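Local structure of protein SMG-7 (Caenorhabditis elegans, 3ZHE) at residues L8-L12 with H28-M32; F33-F37 with V89-I95. The protein pairs with a second nonsense-mediated mRNA decay protein, SMG-5, in a heterodimer of two 14-3-3-like domains required for efficient decay of aberrant mRNAs. All blocks are in the same frame, centred on the assembly; numbering follows the deposited sequence.

From the N terminus the chain runs along helix 3-14, turns, and comes back along helix 22-35; contact 1 (8-12 with 28-32) closes this short hairpin. Contact 2 opens directly afterwards, at the C-terminal end of the same helix 22-35, and closes a much longer loop that holds helices 37-42 and 45-63 and returns on helix 68-92. The two closures therefore follow one another in series, with helix 22-35 as their common member. Their centres lie 14 Å apart, and they meet directly where L8 CD1 packs on A35 CB at 3.8 Å. Together they tie helix 3-14, by way of helix 22-35, to the C-terminal end of helix 68-92.

Contact 1: L8-L12 with H28-M32; sequences LTVEL and HLMKM
L8, L12, H28 and M32 pack helix 3-14 antiparallel against helix 22-35 at the N-terminal edge of the fold, the short segment axes 10.6 Å apart and 168° from parallel. One polar bond pins the apolar seam. H28 NE2 donates to L8 O at 3.1 Å, almost straight (172°), within the imidazole plane and onto a carbonyl lone pair. That oxygen also accepts from L12 N, so the helical bond survives and two donors grip one acceptor. With CG anti to the backbone N (chi1 -168°), H28 reaches across to the facing helix. L12 CD1 comes to the ring's edge at H28 CD2, 3.5 Å away, and E11 OE1 lies near H28 CE1, on the other side of NE2, its carboxylate plane steeply turned against the ring. On the inner side, M32 SD touches L12 CD2 at 3.6 Å, and the bend at chi3 lays CE against the backbone of L8 and T9. The extended K31 chain crosses L8 at about a right angle on the solvent side, K31 CE lying 3.9 Å from L8 CD2. Behind this seam L29 and M32 rest on F45 of helix 45-63. Such antiparallel pairing of successive helices is characteristic of the all-helical 14-3-3-like domain.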
# COMPACT_ATOMS: atom_id res chain seq x y z
N LEU B 8 29.01 -1.28 11.32
CA LEU B 8 28.25 -0.58 10.30
C LEU B 8 28.20 0.92 10.59
O LEU B 8 28.15 1.74 9.68
CB LEU B 8 26.83 -1.14 10.21
CG LEU B 8 26.70 -2.59 9.72
CD1 LEU B 8 25.30 -3.13 9.98
CD2 LEU B 8 27.05 -2.69 8.25
N THR B 9 28.24 1.28 11.88
CA THR B 9 28.22 2.67 12.30
C THR B 9 29.52 3.37 11.92
O THR B 9 29.51 4.47 11.37
CB THR B 9 27.99 2.82 13.82
OG1 THR B 9 26.82 2.09 14.21
CG2 THR B 9 27.83 4.28 14.20
N VAL B 10 30.64 2.71 12.22
CA VAL B 10 31.95 3.24 11.85
C VAL B 10 32.05 3.38 10.33
O VAL B 10 32.52 4.41 9.83
CB VAL B 10 33.09 2.33 12.35
CG1 VAL B 10 34.43 2.78 11.78
CG2 VAL B 10 33.13 2.31 13.87
N GLU B 11 31.61 2.35 9.62
CA GLU B 11 31.60 2.37 8.16
C GLU B 11 30.72 3.50 7.63
O GLU B 11 30.99 4.06 6.56
CB GLU B 11 31.12 1.02 7.62
CG GLU B 11 32.05 -0.14 7.95
CD GLU B 11 31.37 -1.48 7.79
OE1 GLU B 11 30.17 -1.51 7.45
OE2 GLU B 11 32.04 -2.52 8.00
N LEU B 12 29.67 3.83 8.38
CA LEU B 12 28.77 4.91 7.99
C LEU B 12 29.45 6.27 8.17
O LEU B 12 29.39 7.13 7.29
CB LEU B 12 27.48 4.87 8.81
CG LEU B 12 26.51 6.02 8.58
CD1 LEU B 12 25.92 5.97 7.18
CD2 LEU B 12 25.40 6.04 9.63
N HIS B 28 24.07 3.06 2.02
CA HIS B 28 24.57 2.50 3.27
C HIS B 28 23.52 2.61 4.38
O HIS B 28 23.39 1.72 5.22
CB HIS B 28 25.88 3.17 3.70
CG HIS B 28 26.58 2.45 4.81
ND1 HIS B 28 27.36 1.34 4.60
CD2 HIS B 28 26.61 2.68 6.15
CE1 HIS B 28 27.85 0.91 5.75
NE2 HIS B 28 27.41 1.71 6.71
N LEU B 29 22.76 3.70 4.37
CA LEU B 29 21.66 3.87 5.32
C LEU B 29 20.59 2.81 5.09
O LEU B 29 19.97 2.33 6.03
CB LEU B 29 21.05 5.27 5.24
CG LEU B 29 21.71 6.34 6.11
CD1 LEU B 29 20.89 7.62 6.10
CD2 LEU B 29 21.90 5.84 7.53
N MET B 30 20.37 2.46 3.82
CA MET B 30 19.44 1.38 3.48
C MET B 30 19.93 0.05 4.06
O MET B 30 19.15 -0.72 4.63
CB MET B 30 19.28 1.26 1.97
CG MET B 30 18.44 2.35 1.34
SD MET B 30 18.51 2.31 -0.46
CE MET B 30 17.09 3.33 -0.88
N LYS B 31 21.23 -0.20 3.90
CA LYS B 31 21.83 -1.41 4.43
C LYS B 31 21.70 -1.49 5.95
O LYS B 31 21.39 -2.54 6.50
CB LYS B 31 23.31 -1.50 4.03
CG LYS B 31 24.01 -2.74 4.56
CD LYS B 31 25.47 -2.78 4.14
CE LYS B 31 26.16 -4.00 4.73
NZ LYS B 31 27.60 -4.06 4.37
N MET B 32 21.93 -0.36 6.62
CA MET B 32 21.78 -0.29 8.07
C MET B 32 20.31 -0.43 8.49
O MET B 32 20.02 -0.90 9.59
CB MET B 32 22.38 1.00 8.62
CG MET B 32 23.88 1.14 8.37
SD MET B 32 24.63 2.52 9.25
CE MET B 32 24.38 2.02 10.95

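Contact 2: F33-F37 with V89-I95; sequences FVADF and VHYHYEI
V34 and F37 meet H92, Y93 and V89 in the helical bundle of the 14-3-3-like domain, where the C-terminal ends of helices 22-35 and 68-92 come together. The tight part centres on F37. Its CB sits over one face of the Y93 ring in a CH-pi contact, 3.6 Å from the centroid and 15° off the normal, while the two rings lie oblique, with planes at 38°. Because CG is anti to the backbone N (chi1 171°), the phenyl group extends past Y93 to V89, where F37 CE1 packs on V89 CG1 at 3.5 Å; I95 CD1 approaches CE2 and CZ of F37 from farther along. F128 of helix 122-142 meets the F37 ring edge-to-face, and I119 also touches it, so residues from later in the chain cover this side. F33 adds a looser touch on V89 CG2.

The partly exposed side rests largely on one pair: V34 CG1 stands nearly on the normal through the H92 ring, 3.4 Å above its centre, in a CH-pi contact. A35 and D36 contribute little to the interface; the D36 side chain turns instead to the helix that follows, its OD1 capping T39 N as the N-cap of helix 37-42. Nearby Y91 packs on V130 of the SMG-5 chain. Between the two sides, the Y93 hydroxyl lies at the break between helices 22-35 and 37-42: it gives a weak bond to V34 O at 3.5 Å, and F37 N donates a second weak hydrogen bond to Y93 OH at 3.3 Å.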
# COMPACT_ATOMS: atom_id res chain seq x y z
N PHE B 33 19.40 -0.03 7.61
CA PHE B 33 17.97 -0.18 7.87
C PHE B 33 17.59 -1.65 7.85
O PHE B 33 17.01 -2.16 8.81
CB PHE B 33 17.14 0.59 6.83
CG PHE B 33 16.56 1.88 7.35
CD1 PHE B 33 15.47 1.87 8.20
CD2 PHE B 33 17.09 3.09 6.97
CE1 PHE B 33 14.93 3.06 8.68
CE2 PHE B 33 16.56 4.28 7.43
CZ PHE B 33 15.48 4.26 8.29
N VAL B 34 17.91 -2.33 6.75
CA VAL B 34 17.64 -3.75 6.61
C VAL B 34 18.32 -4.57 7.72
O VAL B 34 17.75 -5.53 8.24
CB VAL B 34 18.10 -4.26 5.22
CG1 VAL B 34 18.09 -5.78 5.17
CG2 VAL B 34 17.22 -3.67 4.13
N ALA B 35 19.54 -4.16 8.08
CA ALA B 35 20.30 -4.83 9.13
C ALA B 35 19.58 -4.80 10.48
O ALA B 35 19.53 -5.81 11.18
CB ALA B 35 21.68 -4.20 9.25
N ASP B 36 19.03 -3.65 10.83
CA ASP B 36 18.36 -3.48 12.12
C ASP B 36 17.39 -2.30 12.08
O ASP B 36 17.70 -1.22 12.59
CB ASP B 36 19.41 -3.27 13.22
CG ASP B 36 18.86 -3.53 14.62
OD1 ASP B 36 17.66 -3.28 14.85
OD2 ASP B 36 19.64 -3.99 15.48
N PHE B 37 16.22 -2.52 11.49
CA PHE B 37 15.20 -1.48 11.33
C PHE B 37 14.83 -0.82 12.66
O PHE B 37 14.69 0.41 12.74
CB PHE B 37 13.95 -2.06 10.66
CG PHE B 37 12.77 -1.12 10.65
CD1 PHE B 37 12.67 -0.14 9.67
CD2 PHE B 37 11.76 -1.23 11.59
CE1 PHE B 37 11.58 0.72 9.65
CE2 PHE B 37 10.67 -0.38 11.57
CZ PHE B 37 10.58 0.60 10.60
N VAL B 89 12.27 -1.69 3.47
CA VAL B 89 11.84 -1.89 4.85
C VAL B 89 10.73 -2.93 4.94
O VAL B 89 10.78 -3.84 5.77
CB VAL B 89 11.40 -0.56 5.52
CG1 VAL B 89 10.52 -0.84 6.73
CG2 VAL B 89 12.62 0.26 5.90
N HIS B 90 9.73 -2.81 4.06
CA HIS B 90 8.63 -3.77 4.02
C HIS B 90 9.11 -5.19 3.75
O HIS B 90 8.62 -6.15 4.35
CB HIS B 90 7.61 -3.38 2.95
CG HIS B 90 6.58 -2.40 3.42
ND1 HIS B 90 6.26 -1.26 2.71
CD2 HIS B 90 5.80 -2.39 4.53
CE1 HIS B 90 5.33 -0.59 3.36
NE2 HIS B 90 5.03 -1.25 4.47
N TYR B 91 10.08 -5.31 2.85
CA TYR B 91 10.60 -6.59 2.39
C TYR B 91 11.17 -7.45 3.52
O TYR B 91 11.18 -8.68 3.43
CB TYR B 91 11.68 -6.34 1.33
CG TYR B 91 12.10 -7.55 0.53
CD1 TYR B 91 11.43 -7.89 -0.64
CD2 TYR B 91 13.17 -8.34 0.92
CE1 TYR B 91 11.81 -8.99 -1.39
CE2 TYR B 91 13.56 -9.44 0.18
CZ TYR B 91 12.88 -9.76 -0.97
OH TYR B 91 13.27 -10.85 -1.71
N HIS B 92 11.65 -6.80 4.58
CA HIS B 92 12.36 -7.50 5.64
C HIS B 92 11.62 -7.53 6.99
O HIS B 92 11.86 -8.41 7.81
CB HIS B 92 13.76 -6.91 5.83
CG HIS B 92 14.74 -7.33 4.77
ND1 HIS B 92 15.65 -8.34 4.97
CD2 HIS B 92 14.94 -6.88 3.51
CE1 HIS B 92 16.38 -8.50 3.88
NE2 HIS B 92 15.97 -7.62 2.98
N TYR B 93 10.73 -6.57 7.21
CA TYR B 93 10.05 -6.46 8.50
C TYR B 93 8.52 -6.41 8.38
O TYR B 93 7.99 -5.79 7.46
CB TYR B 93 10.55 -5.24 9.28
CG TYR B 93 11.97 -5.40 9.77
CD1 TYR B 93 13.05 -5.13 8.94
CD2 TYR B 93 12.23 -5.81 11.07
CE1 TYR B 93 14.35 -5.27 9.39
CE2 TYR B 93 13.53 -5.96 11.53
CZ TYR B 93 14.58 -5.68 10.68
OH TYR B 93 15.87 -5.83 11.13
N GLU B 94 7.84 -7.07 9.31
CA GLU B 94 6.38 -7.12 9.31
C GLU B 94 5.76 -5.78 9.66
O GLU B 94 5.31 -5.57 10.79
CB GLU B 94 5.87 -8.19 10.28
CG GLU B 94 6.34 -9.59 9.98
CD GLU B 94 5.70 -10.62 10.89
OE1 GLU B 94 4.70 -10.27 11.56
OE2 GLU B 94 6.19 -11.77 10.94
N ILE B 95 5.74 -4.87 8.70
CA ILE B 95 5.16 -3.55 8.92
C ILE B 95 3.64 -3.62 8.86
O ILE B 95 3.08 -4.02 7.84
CB ILE B 95 5.66 -2.52 7.90
CG1 ILE B 95 7.19 -2.46 7.93
CG2 ILE B 95 5.07 -1.15 8.19
CD1 ILE B 95 7.75 -2.09 9.29